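Long-range contacts in porin (Rhodobacter capsulatus, PDB 3POR), which forms homotrimers whose channels let small hydrophilic solutes, up to about 0.6 kDa, diffuse passively across the bacterial outer membrane: residues Leu94-Gly99 with Asp290-Leu295; His229-Leu234 with Gln250-Asp255. One frame throughout, in Å; residues are numbered along the deposited sequence.

Contact 1 (Leu94-Gly99 with Asp290-Leu295); sequences LDDRGG and DMVADL. With C8E ((hydroxyethyloxy)tri(ethyloxy)octane), chain B.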
ATOM      1  N   LEU A  94      -5.107 -13.774  20.717  1.00 33.61           N
ATOM      2  CA  LEU A  94      -4.744 -13.095  21.960  1.00 33.35           C
ATOM      3  C   LEU A  94      -3.377 -13.501  22.352  1.00 36.33           C
ATOM      4  O   LEU A  94      -3.080 -14.323  23.216  1.00 36.54           O
ATOM      5  CB  LEU A  94      -5.698 -13.449  23.068  1.00 29.35           C
ATOM      6  CG  LEU A  94      -7.089 -12.851  23.085  1.00 24.14           C
ATOM      7  CD1 LEU A  94      -7.963 -13.504  24.110  1.00 21.53           C
ATOM      8  CD2 LEU A  94      -6.993 -11.422  23.469  1.00 23.80           C
ATOM      9  N   ASP A  95      -2.522 -12.794  21.666  1.00 39.92           N
ATOM     10  CA  ASP A  95      -1.094 -13.002  21.776  1.00 44.57           C
ATOM     11  C   ASP A  95      -0.411 -12.254  22.923  1.00 45.71           C
ATOM     12  O   ASP A  95       0.749 -12.514  23.243  1.00 45.26           O
ATOM     13  CB  ASP A  95      -0.447 -12.611  20.426  1.00 50.17           C
ATOM     14  CG  ASP A  95      -0.187 -13.765  19.429  1.00 58.74           C
ATOM     15  OD1 ASP A  95      -0.455 -14.933  19.760  1.00 64.33           O
ATOM     16  OD2 ASP A  95       0.306 -13.496  18.314  1.00 63.88           O
ATOM     17  N   ASP A  96      -1.139 -11.421  23.650  1.00 47.07           N
ATOM     18  CA  ASP A  96      -0.535 -10.497  24.610  1.00 49.00           C
ATOM     19  C   ASP A  96       0.344 -11.002  25.704  1.00 48.32           C
ATOM     20  O   ASP A  96       1.413 -10.455  25.982  1.00 49.01           O
ATOM     21  CB  ASP A  96      -1.591  -9.710  25.283  1.00 56.63           C
ATOM     22  CG  ASP A  96      -2.260  -8.777  24.300  1.00 68.60           C
ATOM     23  OD1 ASP A  96      -2.904  -9.286  23.347  1.00 75.59           O
ATOM     24  OD2 ASP A  96      -2.108  -7.554  24.521  1.00 75.04           O
ATOM     25  N   ARG A  97      -0.204 -12.069  26.292  1.00 47.56           N
ATOM     26  CA  ARG A  97       0.470 -12.748  27.360  1.00 45.47           C
ATOM     27  C   ARG A  97       1.365 -13.928  26.855  1.00 45.33           C
ATOM     28  O   ARG A  97       1.796 -14.771  27.659  1.00 45.21           O
ATOM     29  CB  ARG A  97      -0.674 -13.124  28.313  1.00 42.53           C
ATOM     30  CG  ARG A  97      -1.451 -11.950  28.956  1.00 40.92           C
ATOM     31  CD  ARG A  97      -0.705 -11.118  30.015  1.00 46.54           C
ATOM     32  NE  ARG A  97      -1.363  -9.853  30.349  1.00 50.04           N
ATOM     33  CZ  ARG A  97      -1.281  -8.695  29.633  1.00 55.25           C
ATOM     34  NH1 ARG A  97      -0.523  -8.599  28.521  1.00 56.63           N
ATOM     35  NH2 ARG A  97      -2.071  -7.629  29.944  1.00 55.63           N
ATOM     36  N   GLY A  98       1.710 -14.067  25.549  1.00 44.76           N
ATOM     37  CA  GLY A  98       2.541 -15.183  25.054  1.00 44.13           C
ATOM     38  C   GLY A  98       2.057 -15.871  23.768  1.00 43.55           C
ATOM     39  O   GLY A  98       2.822 -16.348  22.914  1.00 44.18           O
ATOM     40  N   GLY A  99       0.728 -15.974  23.661  1.00 43.20           N
ATOM     41  CA  GLY A  99       0.096 -16.483  22.466  1.00 40.94           C
ATOM     42  C   GLY A  99       0.128 -17.979  22.346  1.00 39.86           C
ATOM     43  O   GLY A  99       0.606 -18.767  23.169  1.00 39.40           O
ATOM     44  N   ASP A 290      -2.225  -9.646  34.010  1.00 61.16           N
ATOM     45  CA  ASP A 290      -3.610  -9.251  33.926  1.00 59.01           C
ATOM     46  C   ASP A 290      -4.174  -9.972  32.710  1.00 55.59           C
ATOM     47  O   ASP A 290      -3.606  -9.871  31.635  1.00 55.64           O
ATOM     48  CB  ASP A 290      -3.681  -7.735  33.734  1.00 63.81           C
ATOM     49  CG  ASP A 290      -4.454  -7.004  34.830  1.00 71.04           C
ATOM     50  OD1 ASP A 290      -5.584  -7.415  35.155  1.00 75.77           O
ATOM     51  OD2 ASP A 290      -3.916  -6.008  35.341  1.00 77.04           O
ATOM     52  N   MET A 291      -5.226 -10.759  32.828  1.00 51.87           N
ATOM     53  CA  MET A 291      -5.806 -11.361  31.664  1.00 47.33           C
ATOM     54  C   MET A 291      -6.238 -10.361  30.620  1.00 44.00           C
ATOM     55  O   MET A 291      -6.665  -9.253  30.959  1.00 43.70           O
ATOM     56  CB  MET A 291      -7.006 -12.135  32.018  1.00 49.18           C
ATOM     57  CG  MET A 291      -8.095 -11.403  32.760  1.00 53.22           C
ATOM     58  SD  MET A 291      -9.560 -12.458  32.641  1.00 62.79           S
ATOM     59  CE  MET A 291      -8.862 -14.037  33.073  1.00 58.51           C
ATOM     60  N   VAL A 292      -6.078 -10.815  29.376  1.00 40.25           N
ATOM     61  CA  VAL A 292      -6.609 -10.147  28.204  1.00 34.11           C
ATOM     62  C   VAL A 292      -7.700 -11.095  27.730  1.00 31.60           C
ATOM     63  O   VAL A 292      -7.751 -12.290  28.070  1.00 30.83           O
ATOM     64  CB  VAL A 292      -5.601 -10.006  27.142  1.00 30.70           C
ATOM     65  CG1 VAL A 292      -4.587  -8.988  27.537  1.00 26.91           C
ATOM     66  CG2 VAL A 292      -4.912 -11.301  26.971  1.00 26.87           C
ATOM     67  N   ALA A 293      -8.589 -10.556  26.939  1.00 29.07           N
ATOM     68  CA  ALA A 293      -9.730 -11.301  26.514  1.00 26.72           C
ATOM     69  C   ALA A 293     -10.347 -10.590  25.362  1.00 26.87           C
ATOM     70  O   ALA A 293     -10.057  -9.392  25.211  1.00 27.00           O
ATOM     71  CB  ALA A 293     -10.739 -11.316  27.568  1.00 24.53           C
ATOM     72  N   ASP A 294     -11.198 -11.252  24.573  1.00 26.13           N
ATOM     73  CA  ASP A 294     -11.932 -10.505  23.575  1.00 25.66           C
ATOM     74  C   ASP A 294     -13.222 -11.150  23.129  1.00 25.01           C
ATOM     75  O   ASP A 294     -13.414 -12.307  23.433  1.00 24.34           O
ATOM     76  CB  ASP A 294     -11.094 -10.270  22.349  1.00 25.16           C
ATOM     77  CG  ASP A 294     -10.630 -11.490  21.589  1.00 28.94           C
ATOM     78  OD1 ASP A 294     -11.389 -12.424  21.372  1.00 34.42           O
ATOM     79  OD2 ASP A 294      -9.496 -11.500  21.158  1.00 25.62           O
ATOM     80  N   LEU A 295     -14.022 -10.473  22.321  1.00 24.92           N
ATOM     81  CA  LEU A 295     -15.243 -10.984  21.741  1.00 25.55           C
ATOM     82  C   LEU A 295     -15.690 -10.217  20.472  1.00 24.72           C
ATOM     83  O   LEU A 295     -15.896  -8.983  20.504  1.00 25.68           O
ATOM     84  CB  LEU A 295     -16.368 -10.927  22.773  1.00 29.01           C
ATOM     85  CG  LEU A 295     -17.741 -11.499  22.371  1.00 28.38           C
ATOM     86  CD1 LEU A 295     -17.608 -12.998  22.174  1.00 23.84           C
ATOM     87  CD2 LEU A 295     -18.765 -11.250  23.454  1.00 24.58           C
TER
HETATM   88  C1  C8E B 545      12.914 -19.844  23.111  1.00 40.36           C
HETATM   89  C2  C8E B 545      12.929 -18.658  22.157  1.00 41.31           C
HETATM   90  C3  C8E B 545      11.703 -17.897  22.444  1.00 35.80           C
HETATM   91  C4  C8E B 545      11.759 -16.959  21.307  1.00 42.14           C
HETATM   92  C5  C8E B 545      10.415 -16.326  21.224  1.00 50.80           C
HETATM   93  C6  C8E B 545       9.832 -15.721  22.557  1.00 58.14           C
HETATM   94  C7  C8E B 545       8.648 -16.516  23.302  1.00 59.39           C
HETATM   95  C8  C8E B 545       7.676 -15.642  24.145  1.00 53.94           C
HETATM   96  O9  C8E B 545       6.670 -16.269  24.929  1.00 51.76           O
HETATM   97  C10 C8E B 545       7.095 -16.547  26.252  1.00 52.48           C
HETATM   98  C11 C8E B 545       6.918 -15.557  27.386  1.00 55.02           C
HETATM   99  O12 C8E B 545       5.624 -15.199  27.848  1.00 57.17           O
HETATM  100  C13 C8E B 545       5.222 -13.972  27.269  1.00 64.12           C
HETATM  101  C14 C8E B 545       6.140 -12.819  27.532  1.00 72.03           C
HETATM  102  O15 C8E B 545       6.478 -12.585  28.893  1.00 78.96           O
HETATM  103  C16 C8E B 545       6.811 -11.189  29.047  1.00 90.91           C
HETATM  104  C17 C8E B 545       5.884 -10.074  29.647  1.00 99.80           C
HETATM  105  O18 C8E B 545       4.504  -9.789  29.241  1.00108.82           O
HETATM  106  C19 C8E B 545       4.311  -8.737  28.254  1.00114.00           C
HETATM  107  C20 C8E B 545       3.956  -7.287  28.668  1.00116.37           C
HETATM  108  O21 C8E B 545       4.925  -6.729  29.561  1.00118.04           O
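Asp290 meets Arg97 through its backbone. Asp290 O accepts a hydrogen bond from Arg97 NE (2.6 Å, N-H...O angle 139°). Arg97 NH2 adds a weak second hydrogen bond to Asp290 O (3.2 Å). The Arg97 chain turns about its CB-CG bond (chi2 -70°), which swings the guanidinium round to this carbonyl. The oxygen lies near the group's edge but 21° out of its plane. Val292 CG1 packs over one face of the Arg97 guanidinium, 3.7 Å from Arg97 NH2. Val292 CG1 also touches Asp96 CB at 3.8 Å, and Val292 CG2 lies 4.1 Å from Leu94 CD2. Residues 94-99 belong to the long loop between strands 68-73 and 118-125, the porin loop that folds into the barrel and narrows the pore. Strand 292-300 is the last barrel strand in sequence, and the contact joins the loop to the inner face of the wall. Ala293 turns its CB away, yet its CA meets Leu94 CD1 at 3.7 Å. The Leu94 and Asp294 side chains run alongside each other, pointing opposite ways, with Asp294 OD2 3.4 Å from Leu94 CG. Asp294 OD2 is hydrogen-bonded to Thr92 OG1 and Asp294 OD1 to Tyr91 N, both in the loop.

Contact 2 (His229-Leu234 with Gln250-Asp255); sequences HKAYGL and QVLDID. With C8E ((hydroxyethyloxy)tri(ethyloxy)octane), chain B.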
ATOM      1  N   HIS A 229      17.509 -23.700  28.020  1.00 30.99           N
ATOM      2  CA  HIS A 229      16.068 -23.468  28.160  1.00 31.56           C
ATOM      3  C   HIS A 229      15.334 -24.730  27.748  1.00 31.67           C
ATOM      4  O   HIS A 229      15.950 -25.535  27.047  1.00 31.82           O
ATOM      5  CB  HIS A 229      15.573 -22.384  27.241  1.00 30.45           C
ATOM      6  CG  HIS A 229      15.614 -22.763  25.755  1.00 30.71           C
ATOM      7  ND1 HIS A 229      16.659 -23.123  25.000  1.00 31.89           N
ATOM      8  CD2 HIS A 229      14.503 -22.749  24.945  1.00 27.97           C
ATOM      9  CE1 HIS A 229      16.244 -23.315  23.771  1.00 30.51           C
ATOM     10  NE2 HIS A 229      14.955 -23.082  23.770  1.00 30.03           N
ATOM     11  N   LYS A 230      14.077 -24.955  28.100  1.00 31.43           N
ATOM     12  CA  LYS A 230      13.344 -26.047  27.523  1.00 31.32           C
ATOM     13  C   LYS A 230      11.967 -25.456  27.453  1.00 30.36           C
ATOM     14  O   LYS A 230      11.602 -24.663  28.332  1.00 29.60           O
ATOM     15  CB  LYS A 230      13.427 -27.249  28.430  1.00 34.72           C
ATOM     16  CG  LYS A 230      12.481 -27.323  29.566  1.00 41.26           C
ATOM     17  CD  LYS A 230      13.259 -28.135  30.574  1.00 54.93           C
ATOM     18  CE  LYS A 230      12.486 -28.043  31.901  1.00 62.31           C
ATOM     19  NZ  LYS A 230      13.236 -28.540  33.053  1.00 69.04           N
ATOM     20  N   ALA A 231      11.217 -25.761  26.412  1.00 29.42           N
ATOM     21  CA  ALA A 231       9.907 -25.166  26.266  1.00 29.36           C
ATOM     22  C   ALA A 231       8.968 -26.316  26.052  1.00 29.13           C
ATOM     23  O   ALA A 231       9.487 -27.307  25.530  1.00 30.00           O
ATOM     24  CB  ALA A 231       9.900 -24.269  25.038  1.00 26.94           C
ATOM     25  N   TYR A 232       7.680 -26.322  26.399  1.00 29.12           N
ATOM     26  CA  TYR A 232       6.751 -27.382  25.961  1.00 30.27           C
ATOM     27  C   TYR A 232       5.265 -26.987  26.061  1.00 30.29           C
ATOM     28  O   TYR A 232       4.964 -25.993  26.735  1.00 31.48           O
ATOM     29  CB  TYR A 232       6.955 -28.717  26.730  1.00 32.51           C
ATOM     30  CG  TYR A 232       7.047 -28.633  28.238  1.00 39.99           C
ATOM     31  CD1 TYR A 232       5.887 -28.683  29.013  1.00 44.43           C
ATOM     32  CD2 TYR A 232       8.303 -28.447  28.815  1.00 44.25           C
ATOM     33  CE1 TYR A 232       5.961 -28.534  30.384  1.00 45.81           C
ATOM     34  CE2 TYR A 232       8.395 -28.290  30.185  1.00 47.35           C
ATOM     35  CZ  TYR A 232       7.222 -28.338  30.944  1.00 50.51           C
ATOM     36  OH  TYR A 232       7.319 -28.167  32.315  1.00 57.23           O
ATOM     37  N   GLY A 233       4.255 -27.635  25.443  1.00 29.34           N
ATOM     38  CA  GLY A 233       2.891 -27.125  25.491  1.00 27.05           C
ATOM     39  C   GLY A 233       1.946 -28.020  24.755  1.00 26.31           C
ATOM     40  O   GLY A 233       2.342 -28.959  24.077  1.00 24.48           O
ATOM     41  N   LEU A 234       0.685 -27.697  24.860  1.00 26.78           N
ATOM     42  CA  LEU A 234      -0.361 -28.547  24.374  1.00 28.05           C
ATOM     43  C   LEU A 234      -1.624 -27.794  23.996  1.00 29.56           C
ATOM     44  O   LEU A 234      -2.034 -26.874  24.722  1.00 31.23           O
ATOM     45  CB  LEU A 234      -0.642 -29.574  25.477  1.00 28.45           C
ATOM     46  CG  LEU A 234      -1.971 -30.374  25.601  1.00 31.49           C
ATOM     47  CD1 LEU A 234      -1.796 -31.846  25.298  1.00 27.44           C
ATOM     48  CD2 LEU A 234      -2.451 -30.326  27.034  1.00 36.02           C
ATOM     49  N   GLN A 250       1.418 -23.664  27.642  1.00 28.02           N
ATOM     50  CA  GLN A 250       2.797 -23.866  27.231  1.00 26.47           C
ATOM     51  C   GLN A 250       3.694 -23.368  28.336  1.00 26.57           C
ATOM     52  O   GLN A 250       3.262 -22.526  29.152  1.00 26.46           O
ATOM     53  CB  GLN A 250       3.180 -23.064  26.042  1.00 24.72           C
ATOM     54  CG  GLN A 250       2.085 -22.596  25.130  1.00 24.22           C
ATOM     55  CD  GLN A 250       2.695 -22.147  23.818  1.00 27.76           C
ATOM     56  OE1 GLN A 250       3.678 -22.743  23.354  1.00 23.73           O
ATOM     57  NE2 GLN A 250       2.165 -21.115  23.165  1.00 26.24           N
ATOM     58  N   VAL A 251       4.930 -23.861  28.426  1.00 26.16           N
ATOM     59  CA  VAL A 251       5.824 -23.321  29.394  1.00 24.97           C
ATOM     60  C   VAL A 251       7.142 -23.165  28.738  1.00 25.52           C
ATOM     61  O   VAL A 251       7.557 -23.951  27.888  1.00 25.45           O
ATOM     62  CB  VAL A 251       5.986 -24.185  30.707  1.00 23.21           C
ATOM     63  CG1 VAL A 251       4.710 -24.982  30.947  1.00 22.86           C
ATOM     64  CG2 VAL A 251       7.224 -25.000  30.685  1.00 22.40           C
ATOM     65  N   LEU A 252       7.766 -22.100  29.210  1.00 27.28           N
ATOM     66  CA  LEU A 252       9.137 -21.772  28.853  1.00 29.05           C
ATOM     67  C   LEU A 252       9.897 -21.699  30.163  1.00 29.92           C
ATOM     68  O   LEU A 252       9.476 -20.962  31.070  1.00 30.24           O
ATOM     69  CB  LEU A 252       9.163 -20.437  28.150  1.00 27.01           C
ATOM     70  CG  LEU A 252      10.446 -19.871  27.579  1.00 27.89           C
ATOM     71  CD1 LEU A 252      11.206 -20.813  26.630  1.00 20.79           C
ATOM     72  CD2 LEU A 252      10.006 -18.597  26.866  1.00 29.29           C
ATOM     73  N   ASP A 253      10.919 -22.527  30.298  1.00 30.63           N
ATOM     74  CA  ASP A 253      11.747 -22.501  31.471  1.00 33.02           C
ATOM     75  C   ASP A 253      13.139 -22.198  30.963  1.00 33.37           C
ATOM     76  O   ASP A 253      13.762 -23.004  30.256  1.00 33.47           O
ATOM     77  CB  ASP A 253      11.781 -23.861  32.245  1.00 39.98           C
ATOM     78  CG  ASP A 253      10.539 -24.432  33.034  1.00 51.69           C
ATOM     79  OD1 ASP A 253       9.591 -23.743  33.479  1.00 58.05           O
ATOM     80  OD2 ASP A 253      10.507 -25.652  33.242  1.00 61.26           O
ATOM     81  N   ILE A 254      13.643 -20.989  31.208  1.00 34.22           N
ATOM     82  CA  ILE A 254      15.013 -20.655  30.812  1.00 35.54           C
ATOM     83  C   ILE A 254      15.745 -20.677  32.116  1.00 37.24           C
ATOM     84  O   ILE A 254      15.446 -20.010  33.111  1.00 37.66           O
ATOM     85  CB  ILE A 254      15.108 -19.309  30.255  1.00 33.51           C
ATOM     86  CG1 ILE A 254      14.055 -19.085  29.188  1.00 30.64           C
ATOM     87  CG2 ILE A 254      16.515 -19.193  29.798  1.00 31.91           C
ATOM     88  CD1 ILE A 254      14.024 -17.735  28.491  1.00 34.99           C
ATOM     89  N   ASP A 255      16.682 -21.565  32.120  1.00 39.45           N
ATOM     90  CA  ASP A 255      17.396 -21.887  33.326  1.00 42.01           C
ATOM     91  C   ASP A 255      18.187 -20.706  33.855  1.00 41.68           C
ATOM     92  O   ASP A 255      18.726 -19.944  33.073  1.00 41.81           O
ATOM     93  CB  ASP A 255      18.245 -23.075  32.954  1.00 51.07           C
ATOM     94  CG  ASP A 255      19.716 -23.023  33.364  1.00 63.83           C
ATOM     95  OD1 ASP A 255      19.976 -23.434  34.505  1.00 74.01           O
ATOM     96  OD2 ASP A 255      20.573 -22.570  32.571  1.00 73.38           O
TER
HETATM   97  C1  C8E B 545      12.914 -19.844  23.111  1.00 40.36           C
HETATM   98  C2  C8E B 545      12.929 -18.658  22.157  1.00 41.31           C
HETATM   99  C3  C8E B 545      11.703 -17.897  22.444  1.00 35.80           C
HETATM  100  C4  C8E B 545      11.759 -16.959  21.307  1.00 42.14           C
HETATM  101  C5  C8E B 545      10.415 -16.326  21.224  1.00 50.80           C
HETATM  102  C6  C8E B 545       9.832 -15.721  22.557  1.00 58.14           C
HETATM  103  C7  C8E B 545       8.648 -16.516  23.302  1.00 59.39           C
HETATM  104  C8  C8E B 545       7.676 -15.642  24.145  1.00 53.94           C
HETATM  105  O9  C8E B 545       6.670 -16.269  24.929  1.00 51.76           O
HETATM  106  C10 C8E B 545       7.095 -16.547  26.252  1.00 52.48           C
HETATM  107  C11 C8E B 545       6.918 -15.557  27.386  1.00 55.02           C
HETATM  108  O12 C8E B 545       5.624 -15.199  27.848  1.00 57.17           O
HETATM  109  C13 C8E B 545       5.222 -13.972  27.269  1.00 64.12           C
HETATM  110  C14 C8E B 545       6.140 -12.819  27.532  1.00 72.03           C
HETATM  111  O15 C8E B 545       6.478 -12.585  28.893  1.00 78.96           O
HETATM  112  C16 C8E B 545       6.811 -11.189  29.047  1.00 90.91           C
HETATM  113  C17 C8E B 545       5.884 -10.074  29.647  1.00 99.80           C
HETATM  114  O18 C8E B 545       4.504  -9.789  29.241  1.00108.82           O
HETATM  115  C19 C8E B 545       4.311  -8.737  28.254  1.00114.00           C
HETATM  116  C20 C8E B 545       3.956  -7.287  28.668  1.00116.37           C
HETATM  117  O21 C8E B 545       4.925  -6.729  29.561  1.00118.04           O
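Tyr232 sets CG between its backbone N and carbonyl carbon (chi1 48°), which lays the ring over Val251. Val251 CG2 lies 3.6 Å from the Tyr232 ring centroid and 24° off the normal, a CH-pi contact over one face. Val251 CG2 leans toward the rim, 3.3 Å from Tyr232 CZ. Strands 226-240 and 243-254 form an antiparallel beta hairpin in the 16-stranded porin barrel. Lys230 and Tyr232 make hydrogen-bonded pairs with Asp253 and Val251. Each pair has two backbone bonds, the shortest from Val251 N to Tyr232 O (2.7 Å). On the Tyr232 side, the Lys230 chain runs extended beyond CG and crosses Asp253. Lys230 CE comes 3.4 Å from Asp253 OD2, while Lys230 NZ makes only a long salt bridge to that oxygen, at 4.0 Å. The other side carries His229, Ala231, Gln250, Leu252 and Ile254, and looks into the barrel. Gly233 faces Gln250 with the CA atoms just 3.7 Å apart. The His229 ring has Leu252 CD1 at its edge, and its NE2 bonds to Gln183 OE1. Leu252 CD1 also meets Ala231 CB at 4.0 Å. The other branch, Leu252 CD2, touches C10 of the C8E detergent at 3.6 Å.

Contact 1 is buried and joins the pore loop to the last wall strand. Contact 2 is partly buried and joins two neighbouring wall strands. The chemistry follows: contact 1 depends on side chains, with an arginine on a carbonyl and leucine and valine packing, and no backbone-to-backbone hydrogen bond links its segments. Contact 2 has a ladder of backbone bonds, and its side chains reach both faces of the wall. Their centres are 19 Å apart, but they meet where Gly99 O of the loop probably accepts a hydrogen bond from Gln250 NE2 (2.8 Å). Gln250 OE1 is hydrogen-bonded to Tyr200 OH. The loop thus meets the wall in at least two places. One detergent molecule touches both.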